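Local coordinates for protein alpha-glucosidase (Bacteroides thetaiotaomicron, PDB 5XFM) that hydrolyses glycosides as a bifunctional beta-L-arabinopyranosidase and alpha-galactosidase of glycoside hydrolase family 97, with a bound calcium ion, at residues 55-58 against 63-66; 140-145 against 216-221; 298-301 against 307-310; 313-318 against 348-353. The protein carries 1 engineered substitution. All blocks are in the same frame, centred on the assembly; numbering follows the deposited sequence.

Contact 1 of 4, residues 55-58 against 63-66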
loop_
_atom_site.group_PDB
_atom_site.type_symbol
_atom_site.label_atom_id
_atom_site.label_comp_id
_atom_site.label_asym_id
_atom_site.label_seq_id
_atom_site.Cartn_x
_atom_site.Cartn_y
_atom_site.Cartn_z
ATOM N N LEU A 55 -15.098 -13.088 -16.903
ATOM C CA LEU A 55 -14.941 -11.716 -17.373
ATOM C C LEU A 55 -16.314 -11.096 -17.547
ATOM O O LEU A 55 -17.321 -11.801 -17.583
ATOM C CB LEU A 55 -14.175 -11.665 -18.697
ATOM C CG LEU A 55 -12.685 -11.998 -18.721
ATOM C CD1 LEU A 55 -12.218 -12.183 -20.153
ATOM C CD2 LEU A 55 -11.902 -10.886 -18.048
ATOM N N GLY A 56 -16.371 -9.776 -17.657
ATOM C CA GLY A 56 -17.613 -9.156 -18.069
ATOM C C GLY A 56 -18.214 -8.236 -17.042
ATOM O O GLY A 56 -17.595 -7.946 -16.014
ATOM N N MET A 57 -19.409 -7.741 -17.342
ATOM C CA MET A 57 -20.065 -6.801 -16.448
ATOM C C MET A 57 -21.542 -6.667 -16.784
ATOM O O MET A 57 -21.985 -7.036 -17.863
ATOM C CB MET A 57 -19.384 -5.434 -16.504
ATOM C CG MET A 57 -19.463 -4.754 -17.854
ATOM S SD MET A 57 -18.833 -3.075 -17.759
ATOM C CE MET A 57 -17.165 -3.422 -17.228
ATOM N N ASN A 58 -22.288 -6.143 -15.827
ATOM C CA ASN A 58 -23.691 -5.808 -15.967
ATOM C C ASN A 58 -23.844 -4.289 -15.886
ATOM O O ASN A 58 -23.387 -3.654 -14.912
ATOM C CB ASN A 58 -24.482 -6.520 -14.867
ATOM C CG ASN A 58 -25.972 -6.287 -14.952
ATOM O OD1 ASN A 58 -26.502 -5.988 -16.009
ATOM N ND2 ASN A 58 -26.660 -6.432 -13.817
ATOM N N ASP A 63 -26.021 -5.654 -21.069
ATOM C CA ASP A 63 -25.365 -6.682 -20.281
ATOM C C ASP A 63 -24.272 -7.396 -21.068
ATOM O O ASP A 63 -24.469 -7.809 -22.209
ATOM C CB ASP A 63 -26.384 -7.676 -19.731
ATOM C CG ASP A 63 -27.245 -7.068 -18.636
ATOM O OD1 ASP A 63 -27.138 -5.841 -18.404
ATOM O OD2 ASP A 63 -27.990 -7.824 -17.975
ATOM N N PHE A 64 -23.113 -7.510 -20.434
ATOM C CA PHE A 64 -21.928 -8.120 -21.010
ATOM C C PHE A 64 -21.456 -9.234 -20.071
ATOM O O PHE A 64 -20.293 -9.305 -19.674
ATOM C CB PHE A 64 -20.852 -7.059 -21.190
ATOM C CG PHE A 64 -21.304 -5.884 -22.012
ATOM C CD1 PHE A 64 -21.401 -5.968 -23.388
ATOM C CD2 PHE A 64 -21.666 -4.698 -21.391
ATOM C CE1 PHE A 64 -21.837 -4.887 -24.129
ATOM C CE2 PHE A 64 -22.099 -3.612 -22.125
ATOM C CZ PHE A 64 -22.186 -3.702 -23.491
ATOM N N THR A 65 -22.393 -10.103 -19.720
ATOM C CA THR A 65 -22.183 -11.145 -18.724
ATOM C C THR A 65 -22.185 -12.533 -19.356
ATOM O O THR A 65 -21.424 -13.421 -18.955
ATOM C CB THR A 65 -23.281 -11.050 -17.631
ATOM O OG1 THR A 65 -22.922 -10.035 -16.684
ATOM C CG2 THR A 65 -23.462 -12.358 -16.900
ATOM N N LYS A 66 -23.026 -12.711 -20.367
ATOM C CA LYS A 66 -23.210 -14.027 -20.966
ATOM C C LYS A 66 -23.247 -14.008 -22.491
ATOM O O LYS A 66 -23.767 -13.072 -23.090
ATOM C CB LYS A 66 -24.499 -14.667 -20.445
ATOM C CG LYS A 66 -24.450 -15.036 -18.982
ATOM C CD LYS A 66 -25.698 -15.774 -18.551
ATOM C CE LYS A 66 -25.601 -16.186 -17.095
ATOM N NZ LYS A 66 -24.433 -17.079 -16.864
#
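Met57 and Phe64 send their side chains out alongside one another from paired backbones. From Met57, CB sets off past the next strand, passing 3.4 Å from the carbonyl O of Glu141. Its CG stands between the backbone N and the carbonyl carbon (chi1 63°), which brings it beside the ring of Phe64, 4.2 Å from CD2. SD continues the extended line, and the chain then bends at chi3 (60°), so that CE is carried farther from Phe64. Beyond this pair the thioether side chain packs on Tyr126 and Val139, while the phenyl ring leads away from 55-58 to Leu128, Asn105 and Gln109. The two segments form part of an antiparallel beta hairpin between strands 47-59 and 62-64, in a sheet of the N-terminal, mutarotase-like domain. Met57 and Phe64 are its hydrogen-bonded pair: Met57 N reaches Phe64 O at 2.9 Å and Phe64 N returns to Met57 O at 2.8 Å. Met57 O also takes a weak bond from the hydroxyl OG1 of Thr65 at 3.4 Å, so this carbonyl has a second, weak donor. Next along, Asn58 and Asp63 make the non-hydrogen-bonded pair. Their side chains run side by side on the other face of the sheet, with amide and carboxylate planes nearly perpendicular. On the opposite flank of Met57, Gly56 takes backbone angles favoured by glycine (phi 118°) and, lacking a side chain, admits Phe64 O to within 3.1 Å of its CA. The N of Gly56 is held by Tyr126 OH, and NE2 of Gln143 bonds to the carbonyl O atoms of both Leu55 and Thr65.

Contact 2 of 4, residues 140-145 against 216-221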
loop_
_atom_site.group_PDB
_atom_site.type_symbol
_atom_site.label_atom_id
_atom_site.label_comp_id
_atom_site.label_asym_id
_atom_site.label_seq_id
_atom_site.Cartn_x
_atom_site.Cartn_y
_atom_site.Cartn_z
ATOM N N LYS A 140 -23.622 -1.582 -13.096
ATOM C CA LYS A 140 -24.367 -2.167 -11.990
ATOM C C LYS A 140 -23.524 -3.199 -11.253
ATOM O O LYS A 140 -23.614 -3.319 -10.029
ATOM C CB LYS A 140 -25.659 -2.830 -12.483
ATOM C CG LYS A 140 -26.657 -1.902 -13.161
ATOM C CD LYS A 140 -27.927 -2.654 -13.548
ATOM C CE LYS A 140 -28.833 -1.805 -14.435
ATOM N NZ LYS A 140 -29.377 -0.608 -13.731
ATOM N N GLU A 141 -22.701 -3.940 -11.994
ATOM C CA GLU A 141 -21.933 -5.015 -11.363
ATOM C C GLU A 141 -20.805 -5.546 -12.246
ATOM O O GLU A 141 -20.923 -5.543 -13.456
ATOM C CB GLU A 141 -22.908 -6.141 -11.007
ATOM C CG GLU A 141 -22.324 -7.444 -10.536
ATOM C CD GLU A 141 -23.420 -8.438 -10.213
ATOM O OE1 GLU A 141 -24.479 -8.375 -10.878
ATOM O OE2 GLU A 141 -23.237 -9.267 -9.296
ATOM N N GLU A 142 -19.703 -5.984 -11.652
ATOM C CA GLU A 142 -18.672 -6.679 -12.416
ATOM C C GLU A 142 -18.761 -8.180 -12.169
ATOM O O GLU A 142 -18.953 -8.620 -11.036
ATOM C CB GLU A 142 -17.267 -6.160 -12.075
ATOM C CG GLU A 142 -16.809 -5.007 -12.959
ATOM C CD GLU A 142 -15.405 -4.514 -12.644
ATOM O OE1 GLU A 142 -14.430 -5.283 -12.796
ATOM O OE2 GLU A 142 -15.275 -3.337 -12.246
ATOM N N GLN A 143 -18.680 -8.954 -13.245
ATOM C CA GLN A 143 -18.605 -10.406 -13.153
ATOM C C GLN A 143 -17.137 -10.829 -13.019
ATOM O O GLN A 143 -16.835 -11.971 -12.675
ATOM C CB GLN A 143 -19.266 -11.049 -14.375
ATOM C CG GLN A 143 -19.143 -12.560 -14.477
ATOM C CD GLN A 143 -20.151 -13.147 -15.447
ATOM O OE1 GLN A 143 -21.301 -13.391 -15.089
ATOM N NE2 GLN A 143 -19.727 -13.361 -16.686
ATOM N N THR A 144 -16.239 -9.883 -13.296
ATOM C CA THR A 144 -14.788 -10.092 -13.254
ATOM C C THR A 144 -14.363 -10.957 -12.078
ATOM O O THR A 144 -14.687 -10.660 -10.923
ATOM C CB THR A 144 -14.035 -8.746 -13.166
ATOM O OG1 THR A 144 -14.519 -7.849 -14.174
ATOM C CG2 THR A 144 -12.528 -8.946 -13.327
ATOM N N GLY A 145 -13.628 -12.023 -12.370
ATOM C CA GLY A 145 -13.273 -12.984 -11.338
ATOM C C GLY A 145 -11.866 -13.545 -11.422
ATOM O O GLY A 145 -11.121 -13.284 -12.369
ATOM N N SER A 216 -11.580 9.347 -9.320
ATOM C CA SER A 216 -12.941 9.841 -9.166
ATOM C C SER A 216 -13.940 9.175 -10.119
ATOM O O SER A 216 -15.149 9.270 -9.920
ATOM C CB SER A 216 -12.963 11.367 -9.336
ATOM O OG SER A 216 -12.638 11.750 -10.655
ATOM N N ARG A 217 -13.437 8.519 -11.162
ATOM C CA ARG A 217 -14.305 7.951 -12.194
ATOM C C ARG A 217 -14.821 6.543 -11.871
ATOM O O ARG A 217 -15.518 5.939 -12.677
ATOM C CB ARG A 217 -13.578 7.947 -13.543
ATOM C CG ARG A 217 -13.576 9.317 -14.221
ATOM C CD ARG A 217 -12.537 9.430 -15.323
ATOM N NE ARG A 217 -11.174 9.343 -14.807
ATOM C CZ ARG A 217 -10.105 9.063 -15.550
ATOM N NH1 ARG A 217 -10.239 8.835 -16.853
ATOM N NH2 ARG A 217 -8.903 9.006 -14.991
ATOM N N TYR A 218 -14.509 6.026 -10.688
ATOM C CA TYR A 218 -14.983 4.696 -10.326
ATOM C C TYR A 218 -15.055 4.545 -8.813
ATOM O O TYR A 218 -14.758 5.477 -8.067
ATOM C CB TYR A 218 -14.064 3.626 -10.914
ATOM C CG TYR A 218 -14.744 2.374 -11.449
ATOM C CD1 TYR A 218 -15.364 2.376 -12.695
ATOM C CD2 TYR A 218 -14.708 1.178 -10.740
ATOM C CE1 TYR A 218 -15.955 1.239 -13.214
ATOM C CE2 TYR A 218 -15.301 0.023 -11.251
ATOM C CZ TYR A 218 -15.923 0.061 -12.491
ATOM O OH TYR A 218 -16.512 -1.075 -13.007
ATOM N N CYS A 219 -15.443 3.357 -8.370
ATOM C CA CYS A 219 -15.417 3.018 -6.958
ATOM C C CYS A 219 -14.179 2.172 -6.687
ATOM O O CYS A 219 -13.587 1.623 -7.615
ATOM C CB CYS A 219 -16.683 2.254 -6.568
ATOM S SG CYS A 219 -16.890 0.706 -7.491
ATOM N N GLY A 220 -13.784 2.075 -5.423
ATOM C CA GLY A 220 -12.758 1.125 -5.032
ATOM C C GLY A 220 -13.407 -0.244 -4.957
ATOM O O GLY A 220 -14.556 -0.357 -4.539
ATOM N N SER A 221 -12.699 -1.285 -5.380
ATOM C CA SER A 221 -13.277 -2.623 -5.341
ATOM C C SER A 221 -12.509 -3.541 -4.399
ATOM O O SER A 221 -11.452 -3.177 -3.879
ATOM C CB SER A 221 -13.331 -3.229 -6.745
ATOM O OG SER A 221 -14.357 -2.628 -7.514
#
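Tyr218 OH donates a 2.7 Å hydrogen bond to OE2 of Glu142, the one direct link between the two segments. The hydroxyl arrives on the anti side of the carboxylate, 29° out of its plane, whereas OE2 lies near the plane of the phenol ring, at its edge. Carboxylate and ring are turned 65° against each other. To meet there, Glu142 runs extended beyond CG, and Tyr218 adopts a chi1 of -141°, well off a staggered position. The same OE2 carries a salt bridge to NH2 of Arg261, the stronger partner, which probably favours the charged form of this buried acid. On the other oxygen, OE1, Thr144 OG1 stands 2.9 Å away; that bond is not certain, because its proton has a second acceptor within reach, and Thr144 OG1 is also bonded with Tyr126 OH. Farther out, Val234 and Phe236 pack on the Glu142 chain, and Thr258, Pro259 and Arg261 pack against the Tyr218 side chain. Just before Glu142, a classic beta bulge sets Lys140 and Glu141 together opposite Asn58 of strand 47-59. The contact thus joins strand 136-147, in one sheet of the mutarotase-like domain, to the loop between strands 206-212 and 222-223, beside strand 256-266 of the other sheet. That loop also bonds, through Ser216, to Gln410 and Glu417 on helix 410-425 of the barrel domain.

Contact 3 of 4, residues 298-301 against 307-310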
loop_
_atom_site.group_PDB
_atom_site.type_symbol
_atom_site.label_atom_id
_atom_site.label_comp_id
_atom_site.label_asym_id
_atom_site.label_seq_id
_atom_site.Cartn_x
_atom_site.Cartn_y
_atom_site.Cartn_z
ATOM N N THR A 298 9.095 13.645 13.466
ATOM C CA THR A 298 8.835 13.232 14.835
ATOM C C THR A 298 7.338 13.346 15.092
ATOM O O THR A 298 6.643 14.146 14.462
ATOM C CB THR A 298 9.627 14.061 15.857
ATOM O OG1 THR A 298 9.348 15.451 15.663
ATOM C CG2 THR A 298 11.118 13.819 15.684
ATOM N N TRP A 299 6.845 12.565 16.040
ATOM C CA TRP A 299 5.417 12.338 16.144
ATOM C C TRP A 299 5.063 12.041 17.590
ATOM O O TRP A 299 5.290 10.930 18.070
ATOM C CB TRP A 299 5.017 11.177 15.224
ATOM C CG TRP A 299 3.555 10.863 15.174
ATOM C CD1 TRP A 299 2.516 11.724 15.396
ATOM C CD2 TRP A 299 2.966 9.598 14.848
ATOM N NE1 TRP A 299 1.316 11.067 15.240
ATOM C CE2 TRP A 299 1.565 9.761 14.905
ATOM C CE3 TRP A 299 3.489 8.341 14.523
ATOM C CZ2 TRP A 299 0.679 8.713 14.640
ATOM C CZ3 TRP A 299 2.608 7.298 14.271
ATOM C CH2 TRP A 299 1.218 7.493 14.325
ATOM N N SER A 300 4.554 13.051 18.292
ATOM C CA SER A 300 4.308 12.938 19.728
ATOM C C SER A 300 3.155 11.991 20.075
ATOM O O SER A 300 3.236 11.241 21.049
ATOM C CB SER A 300 4.060 14.333 20.335
ATOM O OG SER A 300 2.746 14.811 20.093
ATOM N N TRP A 301 2.093 12.009 19.278
ATOM C CA TRP A 301 0.876 11.284 19.636
ATOM C C TRP A 301 1.039 9.761 19.711
ATOM O O TRP A 301 0.326 9.114 20.455
ATOM C CB TRP A 301 -0.257 11.614 18.658
ATOM C CG TRP A 301 -1.520 10.871 18.970
ATOM C CD1 TRP A 301 -2.532 11.271 19.797
ATOM C CD2 TRP A 301 -1.890 9.578 18.480
ATOM N NE1 TRP A 301 -3.515 10.308 19.843
ATOM C CE2 TRP A 301 -3.142 9.259 19.045
ATOM C CE3 TRP A 301 -1.282 8.657 17.619
ATOM C CZ2 TRP A 301 -3.800 8.059 18.770
ATOM C CZ3 TRP A 301 -1.937 7.470 17.348
ATOM C CH2 TRP A 301 -3.182 7.182 17.920
ATOM N N GLY A 307 -2.558 13.427 25.436
ATOM C CA GLY A 307 -1.975 14.305 26.438
ATOM C C GLY A 307 -0.817 15.130 25.908
ATOM O O GLY A 307 -0.398 16.103 26.536
ATOM N N SER A 308 -0.295 14.747 24.746
ATOM C CA SER A 308 0.837 15.451 24.150
ATOM C C SER A 308 0.417 16.607 23.238
ATOM O O SER A 308 1.252 17.406 22.804
ATOM C CB SER A 308 1.701 14.468 23.372
ATOM O OG SER A 308 0.952 13.870 22.329
ATOM N N ILE A 309 -0.876 16.706 22.961
ATOM C CA ILE A 309 -1.361 17.733 22.048
ATOM C C ILE A 309 -1.529 19.055 22.782
ATOM O O ILE A 309 -2.638 19.457 23.149
ATOM C CB ILE A 309 -2.682 17.317 21.380
ATOM C CG1 ILE A 309 -2.510 15.936 20.752
ATOM C CG2 ILE A 309 -3.085 18.327 20.317
ATOM C CD1 ILE A 309 -1.467 15.904 19.654
ATOM N N ASN A 310 -0.394 19.708 23.010
ATOM C CA ASN A 310 -0.335 21.026 23.629
ATOM C C ASN A 310 0.938 21.715 23.165
ATOM O O ASN A 310 1.838 21.063 22.643
ATOM C CB ASN A 310 -0.375 20.930 25.161
ATOM C CG ASN A 310 0.733 20.053 25.717
ATOM O OD1 ASN A 310 1.879 20.485 25.836
ATOM N ND2 ASN A 310 0.394 18.817 26.063
#
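The indole of Trp301 rises beside Ser308 without meeting it: it is the backbone of Trp301 that comes near, CA lying 3.7 Å from Ser308 OG, and CB stands at 4.5 Å. With CG anti to the backbone N (chi1 179°), the ring system is carried off to pack on Asp332, Asn333, Phe462 and the calcium ligand Glu458, some 7 Å from the calcium ion, and NE1 bonds to Asp306 OD1. What joins the segments is a pair of serines. Ser300 OG lies 3.0 Å from Ser308 OG; whether its proton goes there is not settled. Each hydroxyl has a firmer partner: Gln314 NE2 for Ser300 and the carbonyl O of Gln305 for Ser308. This is the connection leaving the first strand, 295-299, of the family's TIM-type barrel, where a short helix 300-304 precedes helix 311-324. Ile309 centres an inverse gamma turn, closed by Asn310 N to Ser308 O at 2.8 Å, and Ile309 CD1 sits 4.4 Å from Ser300 OG. Ser308 O also accepts Gln314 NE2, so two donors hold it. Asn310 is the N-cap of helix 311-324, and its ND2 bonds to Asp313 OD2.

Contact 4 of 4, residues 313-318 against 348-353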
loop_
_atom_site.group_PDB
_atom_site.type_symbol
_atom_site.label_atom_id
_atom_site.label_comp_id
_atom_site.label_asym_id
_atom_site.label_seq_id
_atom_site.Cartn_x
_atom_site.Cartn_y
_atom_site.Cartn_z
ATOM N N ASP A 313 4.696 20.414 24.646
ATOM C CA ASP A 313 5.105 19.091 24.188
ATOM C C ASP A 313 5.453 19.114 22.709
ATOM O O ASP A 313 6.380 18.433 22.264
ATOM C CB ASP A 313 4.003 18.068 24.451
ATOM C CG ASP A 313 3.877 17.713 25.923
ATOM O OD1 ASP A 313 4.899 17.761 26.638
ATOM O OD2 ASP A 313 2.754 17.398 26.365
ATOM N N GLN A 314 4.724 19.918 21.946
ATOM C CA GLN A 314 5.023 20.058 20.525
ATOM C C GLN A 314 6.343 20.794 20.354
ATOM O O GLN A 314 7.092 20.505 19.433
ATOM C CB GLN A 314 3.894 20.788 19.802
ATOM C CG GLN A 314 2.580 19.997 19.733
ATOM C CD GLN A 314 2.775 18.540 19.354
ATOM O OE1 GLN A 314 3.375 18.236 18.326
ATOM N NE2 GLN A 314 2.237 17.634 20.166
ATOM N N VAL A 315 6.640 21.725 21.257
ATOM C CA VAL A 315 7.951 22.365 21.273
ATOM C C VAL A 315 9.020 21.303 21.510
ATOM O O VAL A 315 10.059 21.280 20.850
ATOM C CB VAL A 315 8.060 23.462 22.354
ATOM C CG1 VAL A 315 9.524 23.869 22.565
ATOM C CG2 VAL A 315 7.222 24.672 21.979
ATOM N N ARG A 316 8.746 20.419 22.459
ATOM C CA ARG A 316 9.646 19.314 22.768
ATOM C C ARG A 316 9.933 18.445 21.545
ATOM O O ARG A 316 11.089 18.122 21.271
ATOM C CB ARG A 316 9.052 18.462 23.896
ATOM C CG ARG A 316 9.398 18.977 25.278
ATOM C CD ARG A 316 8.736 18.166 26.376
ATOM N NE ARG A 316 9.023 18.736 27.688
ATOM C CZ ARG A 316 8.140 19.420 28.408
ATOM N NH1 ARG A 316 6.911 19.613 27.943
ATOM N NH2 ARG A 316 8.484 19.913 29.593
ATOM N N TYR A 317 8.893 18.074 20.803
ATOM C CA TYR A 317 9.084 17.198 19.647
ATOM C C TYR A 317 9.680 17.919 18.441
ATOM O O TYR A 317 10.349 17.305 17.608
ATOM C CB TYR A 317 7.762 16.521 19.279
ATOM C CG TYR A 317 7.638 15.167 19.931
ATOM C CD1 TYR A 317 7.335 15.063 21.281
ATOM C CD2 TYR A 317 7.829 13.995 19.208
ATOM C CE1 TYR A 317 7.227 13.839 21.899
ATOM C CE2 TYR A 317 7.723 12.758 19.823
ATOM C CZ TYR A 317 7.417 12.690 21.171
ATOM O OH TYR A 317 7.301 11.478 21.810
ATOM N N ILE A 318 9.430 19.219 18.345
ATOM C CA ILE A 318 10.089 20.048 17.347
ATOM C C ILE A 318 11.593 20.098 17.623
ATOM O O ILE A 318 12.418 19.946 16.714
ATOM C CB ILE A 318 9.489 21.470 17.337
ATOM C CG1 ILE A 318 8.116 21.453 16.657
ATOM C CG2 ILE A 318 10.412 22.446 16.637
ATOM C CD1 ILE A 318 7.321 22.721 16.849
ATOM N N VAL A 348 4.935 27.207 14.234
ATOM C CA VAL A 348 5.542 27.056 12.909
ATOM C C VAL A 348 6.822 27.881 12.807
ATOM O O VAL A 348 7.838 27.409 12.292
ATOM C CB VAL A 348 4.565 27.467 11.778
ATOM C CG1 VAL A 348 5.283 27.569 10.444
ATOM C CG2 VAL A 348 3.392 26.487 11.683
ATOM N N GLU A 349 6.762 29.120 13.283
ATOM C CA GLU A 349 7.928 30.000 13.297
ATOM C C GLU A 349 9.072 29.382 14.111
ATOM O O GLU A 349 10.233 29.363 13.682
ATOM C CB GLU A 349 7.535 31.362 13.848
ATOM C CG GLU A 349 6.780 32.196 12.837
ATOM C CD GLU A 349 6.155 33.430 13.450
ATOM O OE1 GLU A 349 5.840 33.402 14.662
ATOM O OE2 GLU A 349 5.956 34.416 12.709
ATOM N N TYR A 350 8.725 28.873 15.288
ATOM C CA TYR A 350 9.692 28.237 16.170
ATOM C C TYR A 350 10.338 27.038 15.473
ATOM O O TYR A 350 11.560 26.888 15.489
ATOM C CB TYR A 350 9.016 27.788 17.470
ATOM C CG TYR A 350 9.955 27.110 18.444
ATOM C CD1 TYR A 350 10.778 27.858 19.280
ATOM C CD2 TYR A 350 10.037 25.725 18.510
ATOM C CE1 TYR A 350 11.644 27.244 20.170
ATOM C CE2 TYR A 350 10.903 25.102 19.389
ATOM C CZ TYR A 350 11.703 25.866 20.220
ATOM O OH TYR A 350 12.565 25.250 21.098
ATOM N N ALA A 351 9.514 26.198 14.852
ATOM C CA ALA A 351 10.006 25.041 14.104
ATOM C C ALA A 351 10.937 25.442 12.963
ATOM O O ALA A 351 11.967 24.797 12.731
ATOM C CB ALA A 351 8.840 24.224 13.565
ATOM N N ARG A 352 10.566 26.496 12.240
ATOM C CA ARG A 352 11.375 26.971 11.118
ATOM C C ARG A 352 12.738 27.477 11.587
ATOM O O ARG A 352 13.750 27.258 10.927
ATOM C CB ARG A 352 10.650 28.075 10.344
ATOM C CG ARG A 352 11.499 28.684 9.233
ATOM C CD ARG A 352 10.669 29.356 8.144
ATOM N NE ARG A 352 9.673 28.446 7.587
ATOM C CZ ARG A 352 8.360 28.603 7.710
ATOM N NH1 ARG A 352 7.872 29.665 8.334
ATOM N NH2 ARG A 352 7.531 27.718 7.172
ATOM N N ASP A 353 12.767 28.148 12.736
ATOM C CA ASP A 353 14.035 28.626 13.278
ATOM C C ASP A 353 14.947 27.451 13.666
ATOM O O ASP A 353 16.165 27.600 13.763
ATOM C CB ASP A 353 13.805 29.546 14.479
ATOM C CG ASP A 353 15.106 30.053 15.081
ATOM O OD1 ASP A 353 15.900 30.671 14.338
ATOM O OD2 ASP A 353 15.341 29.828 16.288
#
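Two neighbouring outer helices of the TIM-type barrel, 311-324 and 341-353, pack almost parallel here, as the repeated beta-alpha crossovers of such a barrel require. The axes of the short segments come within 10.3 Å, at a signed crossing angle of -19°. Between them the contact is apolar. Ile318 carries much of the contact: its CG2 lies 3.6 Å from Ala351 CA and 3.8 Å from Tyr350 CD2, while CD1 reaches Ala351 CB at 3.9 Å. CG2 gets to this position because it is the branch placed anti to the backbone N, CG1 taking the site anti to the carbonyl carbon (chi1 -75°). One turn earlier, Val315 crosses Tyr350 at about a right angle, with CG1 3.7 Å from CE2 and 3.6 Å from the hydroxyl OH. The phenol extends across the gap towards helix 311-324, and its OH is hydrogen-bonded with Asp319 OD1, so a polar bond to helix 311-324 accompanies the apolar packing. Lys354 adds a cation-pi contact to the same ring. On another side of helix 311-324, Asp313 OD1 holds Arg316 NH1 in a salt bridge of 3.0 Å whose hydrogen bond is weak, and also pairs with Arg500. Leu347 of helix 341-353 extends the seam against Gln314, Val315 and Ile318, while Val348 and Ala351 rest inward on Leu358 of barrel strand 357-363.

In the fold
From the N terminus, contact 1 closes a tight hairpin, four residues intervening. Contact 2 opens later and spans 70 residues, drawing the 216-221 loop back to strand 136-147. The two touch, since strands 47-59 and 136-147 are neighbours in one sheet: Asn58 N bonds to Glu141 O. After the chain enters the barrel, contact 3 closes the five-residue bend behind strand 295-299, and contact 4 brings two neighbouring barrel helices together. These also meet, Thr298 OG1 bonding to Tyr317 O. All four follow in series, none enclosing or crossing another. The pairs lie far apart, with the centres of contacts 1 and 3 about 52 Å from each other.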